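Fatty acid synthase 1, isoform A (Drosophila melanogaster, PDB 6FN6) probably makes long-chain saturated fatty acids from acetyl-CoA and malonyl-CoA with NADPH, this chain being its modifying region with dehydratase, enoylreductase and ketoreductase domains. Local coordinates at residues 385-388 / 389-392; 406-410 / 411-415; 666-670 / 671-675; 818-822 / 823-827; 856-860 / 861-865. All coordinates share one frame; numbering follows the deposited sequence.

How the contacts relate
The five contacts come in series along the chain and fall into two distant groups. Contacts 1 and 2 have centres about 14 Å apart. They belong to the domain whose mixed sheet includes strands 374-380 and 402-409, probably the pseudo-methyltransferase of animal fatty acid synthases. Contacts 3, 4 and 5 belong to the enoylreductase. Contacts 3 and 5 have centres about 18 Å apart and share helix 844-860: contact 3 packs against it and contact 5 ends it. Contact 4, where the second subunit joins, lies about 36 Å from contact 5, centre to centre. Contacts 1 and 4 are about 93 Å apart between centres, so the set samples both ends of an elongated chain.

Contact 1: residues 385-388 / 389-392; sequences RPDT and KTLE
Glu392 N donates to Thr388 O at 2.8 Å, an N-H...O angle of 164°, so the chain goes from loop straight into the first turn of a helix. The same two residues also meet through their side chains. Thr388 OG1 sits between its own backbone N and carbonyl carbon (chi1 69°), which turns the hydroxyl toward the glutamate. It makes a weak hydrogen bond to Glu392 OE2 at 3.4 Å. The two side chains lie across each other at a slant, and the Glu392 chain runs extended beyond CG to get there. Leu391 CB rests 3.3 Å from Thr388 O, beside the same carbonyl. Strand 374-380, before the loop, lies in a mixed sheet, and helix 389-395 follows the loop. The strand order of the sheet fits a class I methyltransferase-like fold, consistent with the pseudo-methyltransferase domain of animal synthases. On its inner side the turn packs on helix 410-423: Thr388 and Leu391 both touch Leu420, and Phe424 lies against them as well. Before the helix, Asp387 reaches with OD1 to 3.7 Å from Thr390 OG1, a near approach rather than a hydrogen bond. Arg385 CD lies 4.3 Å from Thr390 OG1.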
# COMPACT_ATOMS: atom_id res chain seq x y z
N ARG A 385 65.92 -9.50 -55.74
CA ARG A 385 67.07 -10.22 -55.20
C ARG A 385 68.14 -10.45 -56.28
O ARG A 385 67.81 -10.59 -57.46
CB ARG A 385 66.64 -11.57 -54.63
CG ARG A 385 65.76 -11.48 -53.39
CD ARG A 385 66.56 -11.62 -52.11
NE ARG A 385 67.37 -10.44 -51.82
CZ ARG A 385 68.22 -10.34 -50.81
NH1 ARG A 385 68.38 -11.36 -49.96
NH2 ARG A 385 68.91 -9.23 -50.63
N PRO A 386 69.42 -10.48 -55.87
CA PRO A 386 70.51 -10.67 -56.84
C PRO A 386 70.55 -12.09 -57.39
O PRO A 386 70.85 -12.29 -58.57
CB PRO A 386 71.76 -10.36 -56.02
CG PRO A 386 71.39 -10.70 -54.63
CD PRO A 386 69.93 -10.36 -54.49
N ASP A 387 70.25 -13.07 -56.54
CA ASP A 387 70.22 -14.47 -56.94
C ASP A 387 68.79 -14.92 -57.22
O ASP A 387 67.85 -14.44 -56.59
CB ASP A 387 70.87 -15.35 -55.87
CG ASP A 387 70.22 -15.20 -54.51
OD1 ASP A 387 68.97 -15.20 -54.43
OD2 ASP A 387 70.96 -15.07 -53.51
N THR A 388 68.64 -15.84 -58.16
CA THR A 388 67.33 -16.32 -58.58
C THR A 388 66.88 -17.50 -57.73
O THR A 388 65.78 -18.02 -57.91
CB THR A 388 67.32 -16.74 -60.06
OG1 THR A 388 68.11 -17.93 -60.21
CG2 THR A 388 67.90 -15.65 -60.94
N LYS A 389 67.73 -17.93 -56.81
CA LYS A 389 67.48 -19.12 -56.01
C LYS A 389 66.18 -18.99 -55.21
O LYS A 389 65.45 -19.97 -55.05
CB LYS A 389 68.66 -19.40 -55.09
CG LYS A 389 69.84 -20.05 -55.81
CD LYS A 389 71.12 -20.01 -55.00
CE LYS A 389 72.25 -20.69 -55.75
NZ LYS A 389 73.56 -20.58 -55.04
N THR A 390 65.90 -17.79 -54.71
CA THR A 390 64.66 -17.55 -53.98
C THR A 390 63.46 -17.84 -54.88
O THR A 390 62.52 -18.52 -54.49
CB THR A 390 64.58 -16.09 -53.46
OG1 THR A 390 65.73 -15.81 -52.66
CG2 THR A 390 63.32 -15.88 -52.64
N LEU A 391 63.52 -17.31 -56.10
CA LEU A 391 62.47 -17.54 -57.09
C LEU A 391 62.35 -19.01 -57.45
O LEU A 391 61.25 -19.57 -57.48
CB LEU A 391 62.74 -16.71 -58.35
CG LEU A 391 61.80 -16.94 -59.53
CD1 LEU A 391 60.37 -16.58 -59.17
CD2 LEU A 391 62.26 -16.13 -60.74
N GLU A 392 63.49 -19.64 -57.73
CA GLU A 392 63.52 -21.03 -58.17
C GLU A 392 62.77 -21.95 -57.21
O GLU A 392 61.92 -22.74 -57.64
CB GLU A 392 64.97 -21.51 -58.31
CG GLU A 392 65.53 -21.36 -59.72
CD GLU A 392 67.00 -21.71 -59.80
OE1 GLU A 392 67.50 -22.40 -58.89
OE2 GLU A 392 67.65 -21.30 -60.78

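Contact 2: residues 406-410 / 411-415; sequences LEETL and PTYTK
Tyr413 packs its CB against Glu408 and the turn where strand 402-409 gives way to helix 410-423. This strand-to-helix step belongs to what is probably a class I methyltransferase-like fold. The axes of 406-409 and 411-415 come within 6.4 Å and stand at 98° to each other. Thr409 takes the N-cap position. Along the tyrosine, CB lies 3.3 Å from Thr409 O and 4.0 Å from Glu408 CB. CG is anti to the backbone N (chi1 173°), and this sends the ring back over the sheet. Glu408 CG approaches the ring obliquely. Further out the ring touches Val439 and Val441 of the neighbouring strand and Leu421 of its own helix. At the tip, OH is hydrogen-bonded to Glu431 OE2. The Glu408 carboxylate has its own partners, Leu383 N and Ser384 OG, in the loop after strand 374-380. Tyr413 N donates to Thr409 O at 2.9 Å, and this bond starts the helix. On the exposed side, Leu410 O is gripped twice by one residue. Thr414 N reaches it at 3.1 Å. Thr414 OG1 comes from the opposite face of the carbonyl, 2.9 Å from Leu410 O and 35° out of its plane.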
# COMPACT_ATOMS: atom_id res chain seq x y z
N LEU A 406 53.67 -11.72 -56.17
CA LEU A 406 54.93 -11.03 -55.94
C LEU A 406 54.74 -9.52 -55.88
O LEU A 406 54.35 -8.89 -56.86
CB LEU A 406 55.93 -11.39 -57.03
CG LEU A 406 56.15 -12.88 -57.28
CD1 LEU A 406 57.04 -13.11 -58.49
CD2 LEU A 406 56.74 -13.56 -56.05
N GLU A 407 55.00 -8.94 -54.71
CA GLU A 407 55.02 -7.49 -54.57
C GLU A 407 56.42 -7.00 -54.90
O GLU A 407 57.40 -7.44 -54.30
CB GLU A 407 54.60 -7.07 -53.15
CG GLU A 407 54.82 -5.58 -52.86
CD GLU A 407 54.21 -5.14 -51.53
OE1 GLU A 407 53.30 -5.83 -51.03
OE2 GLU A 407 54.66 -4.11 -50.99
N GLU A 408 56.50 -6.10 -55.87
CA GLU A 408 57.79 -5.63 -56.35
C GLU A 408 57.83 -4.11 -56.43
O GLU A 408 56.79 -3.46 -56.40
CB GLU A 408 58.09 -6.22 -57.74
CG GLU A 408 58.11 -7.74 -57.79
CD GLU A 408 59.33 -8.33 -57.13
OE1 GLU A 408 60.38 -7.66 -57.10
OE2 GLU A 408 59.24 -9.47 -56.63
N THR A 409 59.03 -3.55 -56.51
CA THR A 409 59.18 -2.13 -56.80
C THR A 409 59.06 -1.95 -58.31
O THR A 409 59.64 -2.71 -59.09
CB THR A 409 60.53 -1.58 -56.31
OG1 THR A 409 61.60 -2.21 -57.02
CG2 THR A 409 60.70 -1.85 -54.82
N LEU A 410 58.31 -0.93 -58.72
CA LEU A 410 58.00 -0.73 -60.13
C LEU A 410 59.24 -0.55 -61.01
O LEU A 410 59.35 -1.21 -62.05
CB LEU A 410 57.07 0.48 -60.29
CG LEU A 410 56.55 0.75 -61.71
CD1 LEU A 410 55.89 -0.49 -62.32
CD2 LEU A 410 55.56 1.90 -61.69
N PRO A 411 60.17 0.33 -60.61
CA PRO A 411 61.33 0.51 -61.49
C PRO A 411 62.08 -0.79 -61.75
O PRO A 411 62.41 -1.09 -62.89
CB PRO A 411 62.20 1.52 -60.73
CG PRO A 411 61.69 1.51 -59.34
CD PRO A 411 60.24 1.22 -59.44
N THR A 412 62.35 -1.56 -60.69
CA THR A 412 63.08 -2.82 -60.83
C THR A 412 62.28 -3.84 -61.62
O THR A 412 62.82 -4.50 -62.51
CB THR A 412 63.43 -3.42 -59.46
OG1 THR A 412 62.24 -3.64 -58.70
CG2 THR A 412 64.36 -2.49 -58.69
N TYR A 413 60.99 -3.97 -61.31
CA TYR A 413 60.15 -4.95 -61.97
C TYR A 413 60.14 -4.74 -63.48
O TYR A 413 60.05 -5.69 -64.25
CB TYR A 413 58.72 -4.89 -61.43
CG TYR A 413 57.77 -5.78 -62.19
CD1 TYR A 413 57.91 -7.16 -62.16
CD2 TYR A 413 56.74 -5.24 -62.95
CE1 TYR A 413 57.04 -7.98 -62.86
CE2 TYR A 413 55.87 -6.06 -63.66
CZ TYR A 413 56.03 -7.43 -63.61
OH TYR A 413 55.17 -8.24 -64.31
N THR A 414 60.24 -3.48 -63.89
CA THR A 414 60.19 -3.13 -65.31
C THR A 414 61.49 -3.47 -66.04
O THR A 414 61.46 -4.08 -67.11
CB THR A 414 59.89 -1.63 -65.49
OG1 THR A 414 58.66 -1.31 -64.83
CG2 THR A 414 59.76 -1.28 -66.97
N LYS A 415 62.62 -3.07 -65.47
CA LYS A 415 63.89 -3.18 -66.18
C LYS A 415 64.43 -4.61 -66.21
O LYS A 415 65.13 -4.99 -67.14
CB LYS A 415 64.94 -2.24 -65.56
CG LYS A 415 65.24 -2.50 -64.09
CD LYS A 415 66.23 -1.46 -63.55
CE LYS A 415 66.51 -1.65 -62.07
NZ LYS A 415 66.99 -3.02 -61.74

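Contact 3: residues 666-670 / 671-675; sequences CVASK and RMMWQ
This is a local, mainly apolar contact round the turn that joins strands 665-669 and 673-675 of the enoylreductase: Met673 folds back on Ala668 and Lys670. Its CG lies 3.3 Å from Ser669 O. The chain then bends at SD, chi3 -74°. This sets SD 3.8 Å from Ala668 CB and brings the methyl CE to 3.5 Å from Lys670 CA. The thioether therefore lies against both residues. One weak backbone bond crosses the turn, Met672 N to Ser669 O at 2.9 Å. The turn lies in the mixed sheet beside the nucleotide-binding domain of this medium-chain-dehydrogenase-like unit. Strand 665-669 pairs with 601-611, while 673-675 pairs with 652-656, so the chain passes between different neighbours. Val653 and Ala655 of strand 652-656 also touch Met673. With an alanine here, the contacts of SD and CE would be lost, and the turn would probably be left with a gap beside Ala668 and Lys670. On the other side, Ser669 OG sits over one face of the Arg671 guanidinium, offset toward its rim and 3.9 Å from Arg671 CZ. Arg671 NE is hydrogen-bonded to Gln847 OE1 of helix 844-860. Met672 CE lies 4.0 Å from Ser669 CB.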
# COMPACT_ATOMS: atom_id res chain seq x y z
N CYS A 666 13.16 20.43 -34.54
CA CYS A 666 12.06 19.80 -33.81
C CYS A 666 10.75 20.54 -34.06
O CYS A 666 10.73 21.77 -34.17
CB CYS A 666 12.36 19.76 -32.31
SG CYS A 666 11.12 18.84 -31.34
N VAL A 667 9.66 19.78 -34.17
CA VAL A 667 8.33 20.36 -34.29
C VAL A 667 7.71 20.48 -32.90
O VAL A 667 7.44 19.48 -32.24
CB VAL A 667 7.44 19.52 -35.22
CG1 VAL A 667 6.04 20.12 -35.32
CG2 VAL A 667 8.07 19.40 -36.60
N ALA A 668 7.50 21.72 -32.45
CA ALA A 668 6.98 21.98 -31.12
C ALA A 668 5.55 22.53 -31.16
O ALA A 668 5.16 23.17 -32.14
CB ALA A 668 7.89 22.95 -30.37
N SER A 669 4.79 22.26 -30.11
CA SER A 669 3.42 22.76 -29.99
C SER A 669 3.41 24.16 -29.36
O SER A 669 4.04 24.39 -28.33
CB SER A 669 2.58 21.81 -29.14
OG SER A 669 1.30 22.36 -28.87
N LYS A 670 2.70 25.09 -29.99
CA LYS A 670 2.69 26.48 -29.53
C LYS A 670 2.18 26.58 -28.10
O LYS A 670 2.64 27.43 -27.33
CB LYS A 670 1.82 27.36 -30.43
CG LYS A 670 2.22 27.36 -31.90
CD LYS A 670 1.27 28.23 -32.71
CE LYS A 670 1.52 28.10 -34.21
NZ LYS A 670 2.81 28.71 -34.63
N ARG A 671 1.24 25.72 -27.74
CA ARG A 671 0.69 25.73 -26.39
C ARG A 671 1.80 25.52 -25.38
O ARG A 671 1.80 26.13 -24.31
CB ARG A 671 -0.39 24.66 -26.23
CG ARG A 671 -1.59 24.85 -27.13
CD ARG A 671 -2.68 23.83 -26.80
NE ARG A 671 -2.26 22.46 -27.10
CZ ARG A 671 -2.55 21.82 -28.23
NH1 ARG A 671 -3.26 22.40 -29.19
NH2 ARG A 671 -2.12 20.57 -28.39
N MET A 672 2.76 24.66 -25.72
CA MET A 672 3.87 24.38 -24.82
C MET A 672 5.16 25.03 -25.31
O MET A 672 6.15 24.35 -25.59
CB MET A 672 4.05 22.87 -24.67
CG MET A 672 3.03 22.23 -23.73
SD MET A 672 2.88 20.44 -23.91
CE MET A 672 1.98 20.32 -25.46
N MET A 673 5.14 26.36 -25.41
CA MET A 673 6.34 27.13 -25.75
C MET A 673 6.38 28.46 -25.00
O MET A 673 5.35 29.10 -24.78
CB MET A 673 6.45 27.40 -27.25
CG MET A 673 6.84 26.20 -28.08
SD MET A 673 7.42 26.65 -29.74
CE MET A 673 5.92 27.11 -30.58
N TRP A 674 7.58 28.87 -24.61
CA TRP A 674 7.80 30.16 -23.98
C TRP A 674 8.82 30.92 -24.82
O TRP A 674 9.76 30.34 -25.34
CB TRP A 674 8.32 30.00 -22.55
CG TRP A 674 7.50 29.11 -21.68
CD1 TRP A 674 6.55 29.49 -20.77
CD2 TRP A 674 7.55 27.68 -21.61
NE1 TRP A 674 6.02 28.39 -20.15
CE2 TRP A 674 6.61 27.27 -20.65
CE3 TRP A 674 8.31 26.71 -22.28
CZ2 TRP A 674 6.41 25.92 -20.33
CZ3 TRP A 674 8.10 25.38 -21.97
CH2 TRP A 674 7.16 25.00 -21.00
N GLN A 675 8.63 32.23 -24.96
CA GLN A 675 9.63 33.06 -25.63
C GLN A 675 10.71 33.42 -24.62
O GLN A 675 10.42 33.99 -23.57
CB GLN A 675 9.01 34.31 -26.24
CG GLN A 675 8.16 34.04 -27.47
CD GLN A 675 8.12 35.21 -28.43
OE1 GLN A 675 9.03 36.05 -28.44
NE2 GLN A 675 7.09 35.27 -29.26

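Contact 4: residues 818-822 / 823-827; sequences SPLGM and SVFLK
Phe825 N donates to Met822 O at 3.2 Å as short strand 819-821 passes into a 3-10 turn. The N-H...O angle is 153°, but the nitrogen stands well above the carbonyl plane, 62° out of it. A second bond of the same i to i+3 kind, Leu826 N to Ser823 O at 2.9 Å, continues the turn. The Phe825 ring swings back along the strand. Its CZ meets Leu820 CD2 at 3.9 Å, the two side chains crossing at about a right angle. Its CD2 lies 4.0 Å from Met822 CB. Val824 CG1 covers one ring face, over the centre and 3.8 Å above the plane. The same methyl is 3.3 Å from Gly821 O. With chi1 at 63°, CG1 lies between the valine's backbone N and carbonyl carbon, where it can reach both the ring and Gly821 O. The stretch belongs to the Rossmann-type half of the enoylreductase and forms part of its dimer interface. Leu820 pairs antiparallel with a strand of the second subunit, so the sheet runs on across the interface, as in related medium-chain dehydrogenases. Phe825 also meets Phe831 of its own chain and the Phe831 ring of the second subunit. If Phe825 were an alanine, Leu820 and both Phe831 rings would probably lose a shared partner, opening a gap at the interface. Ser823 N is hydrogen-bonded to Asn817 OD1 of the second subunit.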
# COMPACT_ATOMS: atom_id res chain seq x y z
N SER A 818 4.35 -1.93 -5.98
CA SER A 818 4.66 -2.12 -4.57
C SER A 818 3.42 -1.92 -3.70
O SER A 818 2.52 -1.16 -4.06
CB SER A 818 5.77 -1.17 -4.12
OG SER A 818 6.96 -1.39 -4.86
N PRO A 819 3.37 -2.60 -2.54
CA PRO A 819 2.21 -2.42 -1.67
C PRO A 819 2.30 -1.14 -0.85
O PRO A 819 3.37 -0.79 -0.36
CB PRO A 819 2.25 -3.65 -0.77
CG PRO A 819 3.69 -4.11 -0.78
CD PRO A 819 4.42 -3.39 -1.88
N LEU A 820 1.17 -0.44 -0.71
CA LEU A 820 1.12 0.79 0.07
C LEU A 820 0.18 0.62 1.26
O LEU A 820 -1.00 0.35 1.09
CB LEU A 820 0.66 1.96 -0.80
CG LEU A 820 0.52 3.31 -0.08
CD1 LEU A 820 1.89 3.84 0.31
CD2 LEU A 820 -0.21 4.30 -0.96
N GLY A 821 0.72 0.79 2.46
CA GLY A 821 -0.08 0.73 3.67
C GLY A 821 -1.12 1.84 3.68
O GLY A 821 -0.78 3.02 3.67
N MET A 822 -2.39 1.45 3.70
CA MET A 822 -3.48 2.41 3.58
C MET A 822 -3.81 3.12 4.90
O MET A 822 -4.76 3.91 4.95
CB MET A 822 -4.73 1.71 3.03
CG MET A 822 -4.59 1.29 1.58
SD MET A 822 -6.04 0.43 0.93
CE MET A 822 -7.25 1.74 0.95
N SER A 823 -3.06 2.84 5.95
CA SER A 823 -3.26 3.52 7.23
C SER A 823 -3.00 5.02 7.07
O SER A 823 -3.60 5.84 7.75
CB SER A 823 -2.35 2.94 8.31
OG SER A 823 -0.99 3.26 8.08
N VAL A 824 -2.07 5.36 6.17
CA VAL A 824 -1.70 6.74 5.92
C VAL A 824 -2.91 7.60 5.55
O VAL A 824 -2.91 8.81 5.78
CB VAL A 824 -0.63 6.83 4.80
CG1 VAL A 824 -1.19 6.29 3.49
CG2 VAL A 824 -0.14 8.26 4.64
N PHE A 825 -3.92 6.97 4.96
CA PHE A 825 -5.09 7.69 4.48
C PHE A 825 -6.07 8.01 5.61
O PHE A 825 -7.02 8.78 5.41
CB PHE A 825 -5.77 6.90 3.36
CG PHE A 825 -4.92 6.75 2.13
CD1 PHE A 825 -4.55 7.86 1.39
CD2 PHE A 825 -4.48 5.50 1.72
CE1 PHE A 825 -3.77 7.73 0.25
CE2 PHE A 825 -3.70 5.36 0.58
CZ PHE A 825 -3.34 6.48 -0.15
N LEU A 826 -5.86 7.43 6.78
CA LEU A 826 -6.64 7.79 7.96
C LEU A 826 -6.42 9.26 8.31
O LEU A 826 -7.27 9.89 8.94
CB LEU A 826 -6.28 6.91 9.16
CG LEU A 826 -6.87 5.50 9.17
CD1 LEU A 826 -6.19 4.63 10.22
CD2 LEU A 826 -8.37 5.56 9.41
N LYS A 827 -5.27 9.80 7.90
CA LYS A 827 -4.91 11.18 8.23
C LYS A 827 -5.52 12.19 7.26
O LYS A 827 -5.08 13.34 7.19
CB LYS A 827 -3.38 11.34 8.24
CG LYS A 827 -2.66 10.38 9.17
CD LYS A 827 -1.16 10.64 9.17
CE LYS A 827 -0.41 9.62 10.03
NZ LYS A 827 1.06 9.88 10.03

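Contact 5: residues 856-860 / 861-865; sequences EGIKT and GAVVP
Ile858 and Val863 lie across each other at a slant where helix 844-860 ends. Ile858 CG1 does the touching, 3.7 Å from both Val863 CB and Val863 CG1. The valine holds CG1 opposite its backbone N (chi1 -180°), and its other branch, CG2, lies on the helix backbone, 3.6 Å from Gly857 C. The lack of a side chain at Gly857 allows this close approach, since a CB there would collide with Val863 CG2. Behind the valine are Tyr692 and Tyr696 of helix 689-702, and Trp680 touches Ile858. The chain gets into this position through a Schellman motif. Gly861 leaves the helix with positive phi (100°), and a side chain there would run into the carbonyl before it. The two defining bonds are both weak: Ala862 N to Gly857 O at 3.2 Å and Gly861 N to Ile858 O at 3.2 Å. Val863 N also makes a weak bond to Gly857 O at 3.4 Å, and Gly861 N makes another to it. One carbonyl thus accepts three weak backbone bonds. This implies a helix end built from backbone bonds and apolar contact, in which Gly861 probably allows the turn out of the helix and Gly857 the close approach of Val863.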
# COMPACT_ATOMS: atom_id res chain seq x y z
N GLU A 856 4.15 32.84 -15.67
CA GLU A 856 3.99 33.79 -14.58
C GLU A 856 5.17 33.73 -13.61
O GLU A 856 5.59 34.74 -13.05
CB GLU A 856 2.69 33.53 -13.82
CG GLU A 856 2.38 34.54 -12.72
CD GLU A 856 1.13 34.19 -11.93
OE1 GLU A 856 0.66 35.05 -11.15
OE2 GLU A 856 0.62 33.06 -12.08
N GLY A 857 5.71 32.53 -13.42
CA GLY A 857 6.79 32.31 -12.47
C GLY A 857 8.10 32.98 -12.83
O GLY A 857 8.82 33.45 -11.96
N ILE A 858 8.41 33.02 -14.12
CA ILE A 858 9.68 33.58 -14.59
C ILE A 858 9.80 35.05 -14.22
O ILE A 858 10.84 35.48 -13.72
CB ILE A 858 9.83 33.37 -16.11
CG1 ILE A 858 9.86 31.87 -16.44
CG2 ILE A 858 11.10 34.04 -16.63
CD1 ILE A 858 9.75 31.54 -17.92
N LYS A 859 8.74 35.82 -14.46
CA LYS A 859 8.74 37.24 -14.13
C LYS A 859 8.85 37.45 -12.61
O LYS A 859 9.52 38.37 -12.15
CB LYS A 859 7.49 37.92 -14.67
CG LYS A 859 6.18 37.24 -14.31
CD LYS A 859 4.98 38.07 -14.75
CE LYS A 859 4.85 38.12 -16.26
NZ LYS A 859 3.75 39.03 -16.69
N THR A 860 8.18 36.59 -11.85
CA THR A 860 8.19 36.68 -10.39
C THR A 860 9.61 36.49 -9.85
O THR A 860 9.96 37.03 -8.80
CB THR A 860 7.26 35.64 -9.76
OG1 THR A 860 5.94 35.77 -10.31
CG2 THR A 860 7.20 35.81 -8.24
N GLY A 861 10.41 35.71 -10.56
CA GLY A 861 11.74 35.36 -10.12
C GLY A 861 11.83 33.99 -9.49
O GLY A 861 12.91 33.55 -9.08
N ALA A 862 10.70 33.30 -9.40
CA ALA A 862 10.67 31.96 -8.83
C ALA A 862 11.34 30.96 -9.77
O ALA A 862 11.96 29.99 -9.32
CB ALA A 862 9.24 31.54 -8.55
N VAL A 863 11.21 31.20 -11.07
CA VAL A 863 11.82 30.33 -12.07
C VAL A 863 13.21 30.84 -12.42
O VAL A 863 13.36 31.89 -13.04
CB VAL A 863 10.94 30.23 -13.33
CG1 VAL A 863 11.58 29.32 -14.37
CG2 VAL A 863 9.55 29.74 -12.97
N VAL A 864 14.23 30.09 -12.00
CA VAL A 864 15.62 30.43 -12.29
C VAL A 864 16.24 29.32 -13.14
O VAL A 864 15.99 28.14 -12.90
CB VAL A 864 16.42 30.64 -10.99
CG1 VAL A 864 17.88 30.96 -11.29
CG2 VAL A 864 15.79 31.74 -10.16
N PRO A 865 17.04 29.69 -14.15
CA PRO A 865 17.70 28.62 -14.90
C PRO A 865 18.69 27.85 -14.02
O PRO A 865 19.23 28.42 -13.07
CB PRO A 865 18.42 29.36 -16.03
CG PRO A 865 18.61 30.74 -15.52
CD PRO A 865 17.41 31.02 -14.67